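Local coordinates for SusD/RagB family nutrient-binding outer membrane lipoprotein (Bacteroides vulgatus, PDB 4F7A) that probably binds glycans, perhaps mucin O-glycans, at the outer membrane for uptake through a partner transporter, at residues N51-M56 against G80-A85; A65-D70 against A304-P309; K71-A76 against V298-Y303; T261-T266 against S314-N319; N310-Y315 against N391-P396. All coordinates share one frame; numbering follows the deposited sequence.

How the interactions relate
From the N terminus, interaction 1 comes first. It closes a short loop between residues 51-56 and 80-85. That loop carries 65-70 and 71-76, which pair with 304-309 and 298-303, so interactions 2 and 3 both cross interaction 1. Interaction 3 is nested inside interaction 2. Interaction 4 joins 261-266 to 314-319 and crosses both of them. Interaction 5 starts on its second segment, sharing S314 and Y315, and reaches on to 391-396. Interaction 1 ties the start of helix 54-57 to helices 79-82 and 84-104. Interactions 2 to 5 bind the long loop between helix 279-282 and strand 329-332 to three places: the loop before helix 79-82, the strand 262-263, and the loop before helix 416-431.

Interaction 1. Residues N51-M56 against G80-A85; sequences NLNHDM and GWTASA
L52 lays one methyl over the indole of W81. Its CD1 stands 3.8 Å from the centroid of the six-membered ring and 3° off the normal, a CH-pi contact over the face. The leucine CB touches W81 CE3 at 3.9 Å. The ring of F68 packs edge-to-face with the same indole.

N53 is next along the chain, at the N-cap position of helix 54-57, but its side chain makes no capping bond. CG lies anti to the carbonyl carbon (chi1 -63°), which turns the amide to the other segment. There ND2 donates to W81 O at 3.1 Å, with a bent N-H...O angle of 142°. The donor comes from above the carbonyl plane. On the opposite face of that plane, S84 N donates to W81 O at 3.2 Å. N53 OD1 meets the methyl CG2 of T82 at 3.5 Å, the two side chains lying nearly perpendicular. H54 only grazes A85, and its NE2 bonds T131.

The chemistry is divided. W81 O lies near the junction of helices 79-82 and 84-104. W81 is thus held twice, its indole by an apolar methyl and its carbonyl by an amide N-H besides its own backbone donor.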
# COMPACT_ATOMS: atom_id res chain seq x y z
N ASN A 51 -10.96 0.33 1.05
CA ASN A 51 -11.20 0.82 2.41
C ASN A 51 -11.74 -0.25 3.35
O ASN A 51 -11.32 -0.32 4.52
CB ASN A 51 -12.12 2.04 2.44
CG ASN A 51 -12.04 2.79 3.75
OD1 ASN A 51 -13.06 3.01 4.40
ND2 ASN A 51 -10.81 3.20 4.17
N LEU A 52 -12.63 -1.10 2.85
CA LEU A 52 -13.17 -2.19 3.66
C LEU A 52 -12.33 -3.48 3.65
O LEU A 52 -12.73 -4.49 4.25
CB LEU A 52 -14.60 -2.48 3.28
CG LEU A 52 -15.64 -1.43 3.64
CD1 LEU A 52 -16.93 -1.72 2.88
CD2 LEU A 52 -15.91 -1.37 5.16
N ASN A 53 -11.20 -3.45 2.96
CA ASN A 53 -10.24 -4.55 2.97
C ASN A 53 -8.89 -4.08 3.53
O ASN A 53 -8.69 -4.01 4.74
CB ASN A 53 -10.11 -5.11 1.55
CG ASN A 53 -11.39 -5.67 1.03
OD1 ASN A 53 -11.81 -6.75 1.45
ND2 ASN A 53 -12.01 -4.97 0.12
N HIS A 54 -7.99 -3.68 2.65
CA HIS A 54 -6.61 -3.38 3.02
C HIS A 54 -6.50 -2.32 4.11
O HIS A 54 -5.64 -2.43 4.96
CB HIS A 54 -5.84 -2.89 1.80
CG HIS A 54 -6.04 -3.74 0.59
ND1 HIS A 54 -7.27 -3.86 -0.04
CD2 HIS A 54 -5.16 -4.45 -0.15
CE1 HIS A 54 -7.14 -4.65 -1.09
NE2 HIS A 54 -5.87 -5.03 -1.18
N ASP A 55 -7.31 -1.28 4.04
CA ASP A 55 -7.19 -0.16 4.98
C ASP A 55 -7.56 -0.59 6.39
O ASP A 55 -7.05 -0.02 7.36
CB ASP A 55 -8.09 1.00 4.55
CG ASP A 55 -7.52 1.81 3.38
OD1 ASP A 55 -6.37 1.54 2.93
OD2 ASP A 55 -8.22 2.73 2.90
N MSE A 56 -8.45 -1.57 6.50
CA MSE A 56 -8.78 -2.13 7.79
C MSE A 56 -7.74 -3.17 8.22
O MSE A 56 -7.26 -3.15 9.37
CB MSE A 56 -10.18 -2.76 7.77
CG MSE A 56 -10.50 -3.44 9.09
SE MSE A 56 -12.31 -4.07 9.24
CE MSE A 56 -12.39 -5.07 7.68
N GLY A 80 -18.28 -9.88 -2.46
CA GLY A 80 -18.39 -8.66 -3.28
C GLY A 80 -17.32 -7.64 -2.96
O GLY A 80 -16.78 -6.96 -3.86
N TRP A 81 -16.95 -7.56 -1.68
CA TRP A 81 -15.93 -6.59 -1.25
C TRP A 81 -14.53 -7.05 -1.61
O TRP A 81 -13.73 -6.28 -2.13
CB TRP A 81 -15.97 -6.36 0.25
CG TRP A 81 -17.26 -5.87 0.80
CD1 TRP A 81 -18.39 -5.53 0.12
CD2 TRP A 81 -17.52 -5.59 2.18
NE1 TRP A 81 -19.36 -5.10 1.01
CE2 TRP A 81 -18.84 -5.13 2.28
CE3 TRP A 81 -16.77 -5.75 3.35
CZ2 TRP A 81 -19.42 -4.79 3.50
CZ3 TRP A 81 -17.35 -5.41 4.55
CH2 TRP A 81 -18.66 -4.95 4.62
N THR A 82 -14.22 -8.31 -1.30
CA THR A 82 -12.87 -8.78 -1.54
C THR A 82 -12.50 -8.89 -3.02
O THR A 82 -11.32 -8.87 -3.36
CB THR A 82 -12.59 -10.12 -0.84
OG1 THR A 82 -13.42 -11.13 -1.41
CG2 THR A 82 -12.80 -10.02 0.70
N ALA A 83 -13.50 -9.01 -3.90
CA ALA A 83 -13.24 -9.11 -5.34
C ALA A 83 -12.98 -7.76 -6.00
O ALA A 83 -12.57 -7.70 -7.17
CB ALA A 83 -14.45 -9.77 -6.03
N SER A 84 -13.26 -6.66 -5.30
CA SER A 84 -13.31 -5.36 -5.93
C SER A 84 -12.00 -4.86 -6.54
O SER A 84 -12.01 -4.31 -7.64
CB SER A 84 -13.88 -4.32 -4.97
OG SER A 84 -15.29 -4.50 -4.88
N ALA A 85 -10.89 -5.04 -5.84
CA ALA A 85 -9.60 -4.59 -6.36
C ALA A 85 -9.34 -5.26 -7.73
O ALA A 85 -9.02 -4.60 -8.73
CB ALA A 85 -8.48 -4.88 -5.37

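Interaction 2. Residues A65-D70 against A304-P309; sequences ASKFSD and AKDGDP
S66 and A304 bury more surface than any other residues where a 3-10 segment, 66-68, packs against a type II beta turn running from K305 to D308. Both are buried. S66 OG lies anti to its own carbonyl carbon (chi1 -77°), which points the hydroxyl at P309, just after the turn. OG donates to P309 O at 2.7 Å, tilted 27° from the carbonyl plane. The same OG lies 3.6 Å from A304 CB. The backbone N of S66 is held from outside by N310 OD1. With an alanine at S66 the hydroxyl is gone; P309 O would probably lose this donor, and the chain just after the turn its tie to the 3-10 segment.

A304 also joins the segments through its backbone. Its N gives a weak hydrogen bond to S69 O at 3.4 Å. Its methyl packs on Y311 as well.

K67 is the third large contributor. It touches through CB, which lies 3.6 Å from D306 OD1. The rest of the chain is extended and leads away, so the lysine and the aspartate make no charged contact.

Inside the turn, D308 OD2 accepts from K305 N at 2.9 Å, met from above the carboxylate plane. G307 has backbone angles at which a CB would jam against the carbonyl O of D306.

One water bridges the two segments. It donates to K67 O at 2.9 Å and to D70 OD2 at 2.8 Å, and accepts from D306 N at 3.0 Å.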
# COMPACT_ATOMS: atom_id res chain seq x y z
N ALA A 65 -20.04 1.18 11.33
CA ALA A 65 -21.36 0.63 11.09
C ALA A 65 -21.40 -0.81 11.54
O ALA A 65 -20.76 -1.68 10.91
CB ALA A 65 -21.78 0.76 9.60
N SER A 66 -22.17 -1.08 12.60
CA SER A 66 -22.33 -2.47 13.10
C SER A 66 -22.92 -3.43 12.06
O SER A 66 -22.65 -4.65 12.11
CB SER A 66 -23.13 -2.51 14.40
OG SER A 66 -22.30 -2.09 15.47
N LYS A 67 -23.66 -2.91 11.09
CA LYS A 67 -24.14 -3.75 9.98
C LYS A 67 -23.00 -4.45 9.21
O LYS A 67 -23.21 -5.51 8.62
CB LYS A 67 -25.07 -2.96 9.04
CG LYS A 67 -24.45 -1.85 8.26
CD LYS A 67 -25.40 -1.33 7.15
CE LYS A 67 -24.77 -0.09 6.51
NZ LYS A 67 -25.57 0.51 5.40
N PHE A 68 -21.79 -3.88 9.24
CA PHE A 68 -20.61 -4.48 8.63
C PHE A 68 -19.80 -5.40 9.55
O PHE A 68 -18.86 -6.05 9.08
CB PHE A 68 -19.66 -3.39 8.10
CG PHE A 68 -20.26 -2.53 6.99
CD1 PHE A 68 -21.34 -2.97 6.21
CD2 PHE A 68 -19.72 -1.28 6.71
CE1 PHE A 68 -21.85 -2.17 5.18
CE2 PHE A 68 -20.23 -0.49 5.68
CZ PHE A 68 -21.28 -0.93 4.92
N SER A 69 -20.16 -5.45 10.83
CA SER A 69 -19.29 -6.06 11.84
C SER A 69 -19.45 -7.58 11.93
O SER A 69 -18.88 -8.22 12.82
CB SER A 69 -19.52 -5.41 13.20
OG SER A 69 -19.01 -4.10 13.22
N ASP A 70 -20.24 -8.15 11.02
CA ASP A 70 -20.35 -9.60 10.89
C ASP A 70 -19.69 -10.06 9.58
O ASP A 70 -19.83 -11.22 9.16
CB ASP A 70 -21.81 -10.07 10.99
CG ASP A 70 -22.73 -9.45 9.95
OD1 ASP A 70 -22.30 -8.60 9.14
OD2 ASP A 70 -23.91 -9.83 9.94
N ALA A 304 -20.76 -7.74 15.62
CA ALA A 304 -22.08 -7.12 15.77
C ALA A 304 -22.75 -7.27 14.41
O ALA A 304 -22.11 -7.69 13.45
CB ALA A 304 -21.95 -5.64 16.15
N LYS A 305 -24.03 -6.93 14.33
CA LYS A 305 -24.74 -7.07 13.08
C LYS A 305 -25.78 -5.96 12.96
O LYS A 305 -26.00 -5.20 13.89
CB LYS A 305 -25.41 -8.45 13.01
CG LYS A 305 -26.35 -8.72 14.17
CD LYS A 305 -27.09 -10.03 14.00
CE LYS A 305 -27.95 -10.32 15.22
NZ LYS A 305 -29.20 -10.98 14.82
N ASP A 306 -26.41 -5.90 11.80
CA ASP A 306 -27.37 -4.86 11.51
C ASP A 306 -28.49 -4.88 12.53
O ASP A 306 -29.07 -5.93 12.81
CB ASP A 306 -27.94 -5.07 10.11
CG ASP A 306 -28.52 -3.80 9.50
OD1 ASP A 306 -28.44 -2.73 10.14
OD2 ASP A 306 -29.02 -3.90 8.37
N GLY A 307 -28.78 -3.71 13.08
CA GLY A 307 -29.75 -3.57 14.16
C GLY A 307 -29.08 -3.29 15.49
O GLY A 307 -29.71 -2.75 16.37
N ASP A 308 -27.82 -3.68 15.64
CA ASP A 308 -27.08 -3.41 16.87
C ASP A 308 -26.66 -1.94 16.93
O ASP A 308 -26.47 -1.30 15.89
CB ASP A 308 -25.82 -4.29 16.93
CG ASP A 308 -26.13 -5.77 17.22
OD1 ASP A 308 -27.22 -6.09 17.76
OD2 ASP A 308 -25.27 -6.62 16.92
N PRO A 309 -26.50 -1.39 18.15
CA PRO A 309 -25.90 -0.05 18.21
C PRO A 309 -24.53 0.00 17.52
O PRO A 309 -23.85 -1.02 17.40
CB PRO A 309 -25.72 0.19 19.72
CG PRO A 309 -26.69 -0.80 20.38
CD PRO A 309 -26.65 -2.00 19.48
O HOH W 1 -25.22 -7.39 9.52

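Interaction 3. Residues K71-A76 against V298-Y303; sequences KNTVYA and VPQGVY
Q300 lies along T73 where two loops meet, in an irregular part of the SusD-like fold. A short 3-10 segment, 72-73, faces a chain with no regular structure. The glutamine carries much of the contact, from CB to NE2.

CB is 4.0 Å from T73 OG1. CG is placed anti to the backbone N (chi1 -160°), and this draws it against the threonine, 3.2 Å from OG1. CD follows at 3.9 Å from T73 O. The threonine and glutamine side chains run alongside each other, pointing opposite ways. At the tip, NE2 donates to T73 O at 3.2 Å, nearly straight at 165°. The acceptor sits in the amide plane of the glutamine. NE2 also lies 3.7 Å from Y75 CE1, with the tyrosine ring and the amide turned 79° apart. A water links the same two groups further out: it is 2.6 Å from Y75 OH and accepts a weak bond from Q300 NE2. Y75 OH has a second partner in I468 N. M56 and F57 of helix 54-57 also pack on the glutamine.

V74 adds the apolar part. Its CG1 rests on the backbone of G301 and on CB of Y303, and its CG2 meets the edge of the Y303 ring. G301 has a positive phi, and a CB there would press on T73 O.

H62 NE2 bonds T73 OG1, and the same oxygen accepts from G301 N at 2.8 Å.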
# COMPACT_ATOMS: atom_id res chain seq x y z
N LYS A 71 -18.94 -9.17 8.97
CA LYS A 71 -18.27 -9.47 7.70
C LYS A 71 -16.74 -9.43 7.83
O LYS A 71 -16.17 -10.21 8.62
CB LYS A 71 -18.84 -8.55 6.61
CG LYS A 71 -20.37 -8.72 6.42
CD LYS A 71 -20.95 -7.72 5.41
CE LYS A 71 -22.44 -7.96 5.21
NZ LYS A 71 -23.22 -7.75 6.45
N ASN A 72 -16.06 -8.58 7.06
CA ASN A 72 -14.60 -8.65 6.93
C ASN A 72 -13.88 -8.51 8.26
O ASN A 72 -12.87 -9.16 8.48
CB ASN A 72 -14.08 -7.58 5.95
CG ASN A 72 -14.16 -8.01 4.50
OD1 ASN A 72 -14.82 -8.99 4.18
ND2 ASN A 72 -13.48 -7.27 3.61
N THR A 73 -14.40 -7.64 9.14
CA THR A 73 -13.73 -7.37 10.40
C THR A 73 -13.55 -8.64 11.24
O THR A 73 -12.54 -8.76 11.96
CB THR A 73 -14.44 -6.24 11.20
OG1 THR A 73 -13.59 -5.82 12.28
CG2 THR A 73 -15.83 -6.66 11.73
N VAL A 74 -14.50 -9.57 11.16
CA VAL A 74 -14.41 -10.87 11.88
C VAL A 74 -13.99 -12.00 10.95
O VAL A 74 -14.21 -13.18 11.23
CB VAL A 74 -15.72 -11.23 12.61
CG1 VAL A 74 -15.98 -10.31 13.78
CG2 VAL A 74 -16.97 -11.28 11.62
N TYR A 75 -13.34 -11.63 9.85
CA TYR A 75 -12.82 -12.61 8.89
C TYR A 75 -13.91 -13.46 8.23
O TYR A 75 -13.61 -14.55 7.74
CB TYR A 75 -11.74 -13.53 9.49
CG TYR A 75 -10.40 -12.91 9.85
CD1 TYR A 75 -9.96 -11.69 9.29
CD2 TYR A 75 -9.55 -13.57 10.70
CE1 TYR A 75 -8.71 -11.18 9.61
CE2 TYR A 75 -8.30 -13.05 11.03
CZ TYR A 75 -7.89 -11.86 10.48
OH TYR A 75 -6.65 -11.39 10.82
N ALA A 76 -15.16 -12.99 8.23
CA ALA A 76 -16.23 -13.61 7.43
C ALA A 76 -16.24 -12.82 6.12
O ALA A 76 -16.99 -11.87 5.95
CB ALA A 76 -17.57 -13.54 8.15
N VAL A 298 -10.55 1.85 16.99
CA VAL A 298 -11.49 0.76 16.92
C VAL A 298 -10.79 -0.59 16.83
O VAL A 298 -9.97 -0.80 15.94
CB VAL A 298 -12.44 0.97 15.71
CG1 VAL A 298 -13.49 -0.15 15.62
CG2 VAL A 298 -13.12 2.38 15.82
N PRO A 299 -11.10 -1.51 17.75
CA PRO A 299 -10.49 -2.85 17.64
C PRO A 299 -11.13 -3.67 16.53
O PRO A 299 -12.36 -3.70 16.41
CB PRO A 299 -10.81 -3.48 19.00
CG PRO A 299 -12.11 -2.84 19.38
CD PRO A 299 -12.06 -1.43 18.85
N GLN A 300 -10.32 -4.35 15.73
CA GLN A 300 -10.87 -5.19 14.67
C GLN A 300 -11.47 -6.48 15.25
O GLN A 300 -10.96 -7.05 16.23
CB GLN A 300 -9.79 -5.55 13.63
CG GLN A 300 -10.38 -6.00 12.29
CD GLN A 300 -9.38 -6.63 11.37
OE1 GLN A 300 -8.36 -6.02 11.04
NE2 GLN A 300 -9.70 -7.83 10.87
N GLY A 301 -12.54 -6.94 14.63
CA GLY A 301 -13.11 -8.26 14.94
C GLY A 301 -14.02 -8.31 16.13
O GLY A 301 -14.12 -9.35 16.79
N VAL A 302 -14.69 -7.19 16.43
CA VAL A 302 -15.73 -7.18 17.45
C VAL A 302 -17.08 -7.43 16.73
O VAL A 302 -17.55 -6.59 15.96
CB VAL A 302 -15.76 -5.86 18.24
CG1 VAL A 302 -16.90 -5.86 19.26
CG2 VAL A 302 -14.42 -5.66 18.96
N TYR A 303 -17.66 -8.59 16.99
CA TYR A 303 -18.83 -9.03 16.26
C TYR A 303 -20.03 -8.18 16.64
O TYR A 303 -20.26 -7.91 17.81
CB TYR A 303 -19.14 -10.51 16.57
CG TYR A 303 -20.39 -10.98 15.89
CD1 TYR A 303 -20.36 -11.42 14.56
CD2 TYR A 303 -21.62 -10.94 16.54
CE1 TYR A 303 -21.51 -11.85 13.92
CE2 TYR A 303 -22.79 -11.34 15.89
CZ TYR A 303 -22.72 -11.79 14.59
OH TYR A 303 -23.87 -12.19 13.95
O HOH W 2 -6.71 -8.79 10.63

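Interaction 4. Residues T261-T266 against S314-N319; sequences TYMGAT and SYSFIN
Y315 brings its backbone oxygen to the edge of the Y262 ring, 3.4 Å from CE2 and near the ring plane. The tyrosine's own ring leads away, and its OH bonds Y389.

S316 comes next. Its O accepts from M263 N at 2.9 Å. Its CB touches the selenium of M263, a selenomethionine, at 3.7 Å. The hydroxyl OG is engaged elsewhere, with L296 N.

F317 is the centre of the contact. CG lies anti to the backbone N (chi1 -159°), and this swings one face of the ring over T261 O and its edge to Y262. That edge, led by CD1, points into the face of Y262. The stack is T-shaped, with centroids 5.0 Å apart and planes at 84°. T261 O sits over one face of the phenylalanine, 3.3 Å above its plane and offset toward the rim.

I318 closes the walk. Its N donates to that same T261 O at 3.1 Å. Its CG2 packs on T261 OG1 at 3.3 Å, a buried hydroxyl with no polar partner in the model.

The Y262 hydroxyl bonds Q313 O. A leucine in its place would probably leave that carbonyl without its mate and take from F317 the flat face its edge points into.

Y262 and F317 form a single antiparallel beta bridge as a non-hydrogen-bonded pair, CA to CA 4.3 Å. It adds a third chain beside the small ribbon made by strands 61-62 and 262-263.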
# COMPACT_ATOMS: atom_id res chain seq x y z
N THR A 261 -14.61 6.58 8.37
CA THR A 261 -13.16 6.36 8.49
C THR A 261 -12.65 6.68 9.90
O THR A 261 -12.22 7.79 10.17
CB THR A 261 -12.41 7.23 7.46
OG1 THR A 261 -12.81 8.59 7.63
CG2 THR A 261 -12.73 6.76 6.03
N TYR A 262 -12.72 5.69 10.78
CA TYR A 262 -12.24 5.82 12.15
C TYR A 262 -10.84 5.26 12.29
O TYR A 262 -10.41 4.42 11.50
CB TYR A 262 -13.18 5.09 13.15
CG TYR A 262 -14.47 5.82 13.37
CD1 TYR A 262 -15.47 5.83 12.39
CD2 TYR A 262 -14.68 6.57 14.53
CE1 TYR A 262 -16.66 6.50 12.59
CE2 TYR A 262 -15.86 7.26 14.72
CZ TYR A 262 -16.84 7.23 13.75
OH TYR A 262 -18.03 7.93 13.93
N MSE A 263 -10.16 5.75 13.31
CA MSE A 263 -8.86 5.28 13.74
C MSE A 263 -8.90 3.81 14.17
O MSE A 263 -9.82 3.40 14.86
CB MSE A 263 -8.42 6.13 14.94
CG MSE A 263 -6.97 6.00 15.31
SE MSE A 263 -6.60 7.10 16.84
CE MSE A 263 -4.70 7.36 16.55
N GLY A 264 -7.90 3.02 13.77
CA GLY A 264 -7.82 1.62 14.23
C GLY A 264 -7.11 1.50 15.58
O GLY A 264 -6.28 2.35 15.94
N ALA A 265 -7.46 0.48 16.35
CA ALA A 265 -6.84 0.24 17.67
C ALA A 265 -5.30 0.15 17.67
O ALA A 265 -4.65 0.65 18.60
CB ALA A 265 -7.44 -1.02 18.34
N THR A 266 -4.70 -0.46 16.66
CA THR A 266 -3.25 -0.62 16.65
C THR A 266 -2.55 0.71 16.45
O THR A 266 -1.60 0.99 17.13
CB THR A 266 -2.71 -1.65 15.61
OG1 THR A 266 -3.39 -2.92 15.77
CG2 THR A 266 -1.22 -1.89 15.82
N SER A 314 -18.24 7.04 18.52
CA SER A 314 -17.58 8.18 19.18
C SER A 314 -16.08 8.02 19.41
O SER A 314 -15.46 8.83 20.11
CB SER A 314 -18.31 8.49 20.49
OG SER A 314 -19.65 8.82 20.17
N TYR A 315 -15.49 6.99 18.80
CA TYR A 315 -14.02 6.84 18.76
C TYR A 315 -13.37 7.87 17.83
O TYR A 315 -14.06 8.68 17.18
CB TYR A 315 -13.64 5.39 18.39
CG TYR A 315 -13.59 4.44 19.59
CD1 TYR A 315 -14.48 4.56 20.66
CD2 TYR A 315 -12.65 3.42 19.64
CE1 TYR A 315 -14.43 3.68 21.76
CE2 TYR A 315 -12.61 2.54 20.69
CZ TYR A 315 -13.47 2.68 21.76
OH TYR A 315 -13.37 1.79 22.82
N SER A 316 -12.05 7.88 17.79
CA SER A 316 -11.32 8.89 17.01
C SER A 316 -11.57 8.74 15.51
O SER A 316 -11.54 7.64 14.97
CB SER A 316 -9.83 8.83 17.28
OG SER A 316 -9.53 9.31 18.58
N PHE A 317 -11.79 9.88 14.86
CA PHE A 317 -12.06 9.94 13.44
C PHE A 317 -10.83 10.48 12.76
O PHE A 317 -10.02 11.15 13.39
CB PHE A 317 -13.26 10.88 13.18
CG PHE A 317 -13.93 10.63 11.86
CD1 PHE A 317 -14.66 9.49 11.66
CD2 PHE A 317 -13.83 11.55 10.81
CE1 PHE A 317 -15.29 9.24 10.44
CE2 PHE A 317 -14.47 11.30 9.60
CZ PHE A 317 -15.19 10.15 9.41
N ILE A 318 -10.71 10.22 11.46
CA ILE A 318 -9.68 10.81 10.65
C ILE A 318 -9.75 12.33 10.73
O ILE A 318 -10.82 12.91 10.91
CB ILE A 318 -9.77 10.35 9.17
CG1 ILE A 318 -8.42 10.47 8.47
CG2 ILE A 318 -10.90 11.12 8.39
CD1 ILE A 318 -8.38 9.82 7.06
N ASN A 319 -8.59 12.96 10.63
CA ASN A 319 -8.50 14.42 10.53
C ASN A 319 -8.84 14.90 9.11
O ASN A 319 -8.06 14.69 8.16
CB ASN A 319 -7.09 14.88 10.92
CG ASN A 319 -6.95 16.39 10.99
OD1 ASN A 319 -7.66 17.09 10.27
ND2 ASN A 319 -6.02 16.90 11.84

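Interaction 5. Residues N310-Y315 against N391-P396; sequences NYYQSY and NYAAGP
Y311 and Y312 both hold CG anti to the carbonyl carbon (chi1 -57° and -65°), sending their rings to the 391-396 loop. N391 answers with CG anti to its backbone N (chi1 -163°), which brings its amide to the Y312 hydroxyl.

Y312 OH donates to N391 OD1 at 2.7 Å, in the carbonyl plane and on a lone pair. Y389 OH also bonds this oxygen. A water donates to Y312 OH at 2.8 Å and to A394 O at 2.7 Å, and accepts from N391 ND2 at 2.9 Å.

Y311 presents a ring face to G395, whose CA lies 3.6 Å from the centroid, a CH-pi contact. A CB on this glycine would clash with the ring. P396 CD packs on Y311 CE2 at 3.8 Å. The methyl of A393 sits 3.5 Å from Y312 CE1 and touches Y315. The Y315 hydroxyl takes weak bonds from Y392 N and A393 N beside its stronger bond with Y389 OH.

Two type I turns, N310-Q313 and Y312-Y315, set out the three tyrosines. A second water donates to Y311 O and accepts from A394 N. The loops thus meet through aromatic packing, while hydroxyls and waters satisfy backbone atoms and the N391 amide.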
# COMPACT_ATOMS: atom_id res chain seq x y z
N ASN A 310 -24.16 1.19 17.05
CA ASN A 310 -22.87 1.40 16.43
C ASN A 310 -21.90 1.80 17.54
O ASN A 310 -21.65 2.98 17.79
CB ASN A 310 -22.98 2.47 15.35
CG ASN A 310 -23.95 2.06 14.25
OD1 ASN A 310 -23.87 0.96 13.71
ND2 ASN A 310 -24.88 2.94 13.94
N TYR A 311 -21.34 0.78 18.18
CA TYR A 311 -20.66 0.96 19.45
C TYR A 311 -19.48 1.93 19.40
O TYR A 311 -19.18 2.57 20.39
CB TYR A 311 -20.15 -0.38 19.99
CG TYR A 311 -21.22 -1.45 20.18
CD1 TYR A 311 -22.22 -1.30 21.13
CD2 TYR A 311 -21.21 -2.63 19.44
CE1 TYR A 311 -23.20 -2.28 21.33
CE2 TYR A 311 -22.20 -3.62 19.63
CZ TYR A 311 -23.18 -3.43 20.59
OH TYR A 311 -24.15 -4.38 20.79
N TYR A 312 -18.81 2.01 18.27
CA TYR A 312 -17.54 2.73 18.15
C TYR A 312 -17.68 4.10 17.49
O TYR A 312 -16.71 4.72 17.12
CB TYR A 312 -16.51 1.85 17.43
CG TYR A 312 -16.20 0.64 18.26
CD1 TYR A 312 -15.45 0.76 19.42
CD2 TYR A 312 -16.72 -0.61 17.94
CE1 TYR A 312 -15.20 -0.33 20.24
CE2 TYR A 312 -16.47 -1.73 18.76
CZ TYR A 312 -15.70 -1.57 19.90
OH TYR A 312 -15.49 -2.62 20.74
N GLN A 313 -18.91 4.57 17.33
CA GLN A 313 -19.19 5.80 16.62
C GLN A 313 -18.59 7.08 17.24
O GLN A 313 -18.45 8.10 16.55
CB GLN A 313 -20.72 5.88 16.49
CG GLN A 313 -21.37 7.17 16.25
CD GLN A 313 -22.87 6.96 16.37
OE1 GLN A 313 -23.48 7.31 17.38
NE2 GLN A 313 -23.43 6.28 15.39
N SER A 314 -18.24 7.04 18.52
CA SER A 314 -17.58 8.18 19.18
C SER A 314 -16.08 8.02 19.41
O SER A 314 -15.46 8.83 20.11
CB SER A 314 -18.31 8.49 20.49
OG SER A 314 -19.65 8.82 20.17
N TYR A 315 -15.49 6.99 18.80
CA TYR A 315 -14.02 6.84 18.76
C TYR A 315 -13.37 7.87 17.83
O TYR A 315 -14.06 8.68 17.18
CB TYR A 315 -13.64 5.39 18.39
CG TYR A 315 -13.59 4.44 19.59
CD1 TYR A 315 -14.48 4.56 20.66
CD2 TYR A 315 -12.65 3.42 19.64
CE1 TYR A 315 -14.43 3.68 21.76
CE2 TYR A 315 -12.61 2.54 20.69
CZ TYR A 315 -13.47 2.68 21.76
OH TYR A 315 -13.37 1.79 22.82
N ASN A 391 -11.45 -1.19 26.15
CA ASN A 391 -12.72 -1.08 25.46
C ASN A 391 -13.71 -0.15 26.23
O ASN A 391 -14.51 -0.59 27.05
CB ASN A 391 -13.33 -2.47 25.24
CG ASN A 391 -14.42 -2.45 24.20
OD1 ASN A 391 -14.15 -2.19 23.05
ND2 ASN A 391 -15.64 -2.72 24.61
N TYR A 392 -13.63 1.15 25.94
CA TYR A 392 -14.48 2.14 26.61
C TYR A 392 -15.89 2.13 26.04
O TYR A 392 -16.84 2.57 26.70
CB TYR A 392 -13.86 3.53 26.54
CG TYR A 392 -12.61 3.66 27.40
CD1 TYR A 392 -12.67 3.45 28.77
CD2 TYR A 392 -11.38 3.95 26.83
CE1 TYR A 392 -11.53 3.56 29.57
CE2 TYR A 392 -10.24 4.06 27.62
CZ TYR A 392 -10.33 3.87 28.98
OH TYR A 392 -9.20 3.99 29.74
N ALA A 393 -16.04 1.60 24.84
CA ALA A 393 -17.35 1.51 24.18
C ALA A 393 -18.28 0.53 24.89
O ALA A 393 -17.83 -0.37 25.59
CB ALA A 393 -17.17 1.06 22.72
N ALA A 394 -19.59 0.68 24.66
CA ALA A 394 -20.54 -0.36 25.00
C ALA A 394 -20.33 -1.54 24.04
O ALA A 394 -19.57 -1.42 23.07
CB ALA A 394 -22.00 0.17 24.92
N GLY A 395 -20.96 -2.66 24.32
CA GLY A 395 -20.87 -3.84 23.47
C GLY A 395 -19.90 -4.92 23.96
O GLY A 395 -19.36 -4.82 25.08
N PRO A 396 -19.67 -5.94 23.12
CA PRO A 396 -18.92 -7.15 23.50
C PRO A 396 -17.41 -7.07 23.32
O PRO A 396 -16.74 -8.09 23.45
CB PRO A 396 -19.49 -8.21 22.55
CG PRO A 396 -19.77 -7.41 21.27
CD PRO A 396 -20.18 -6.03 21.73
O HOH W 3 -20.62 2.58 22.74
O HOH W 4 -17.59 -3.21 22.49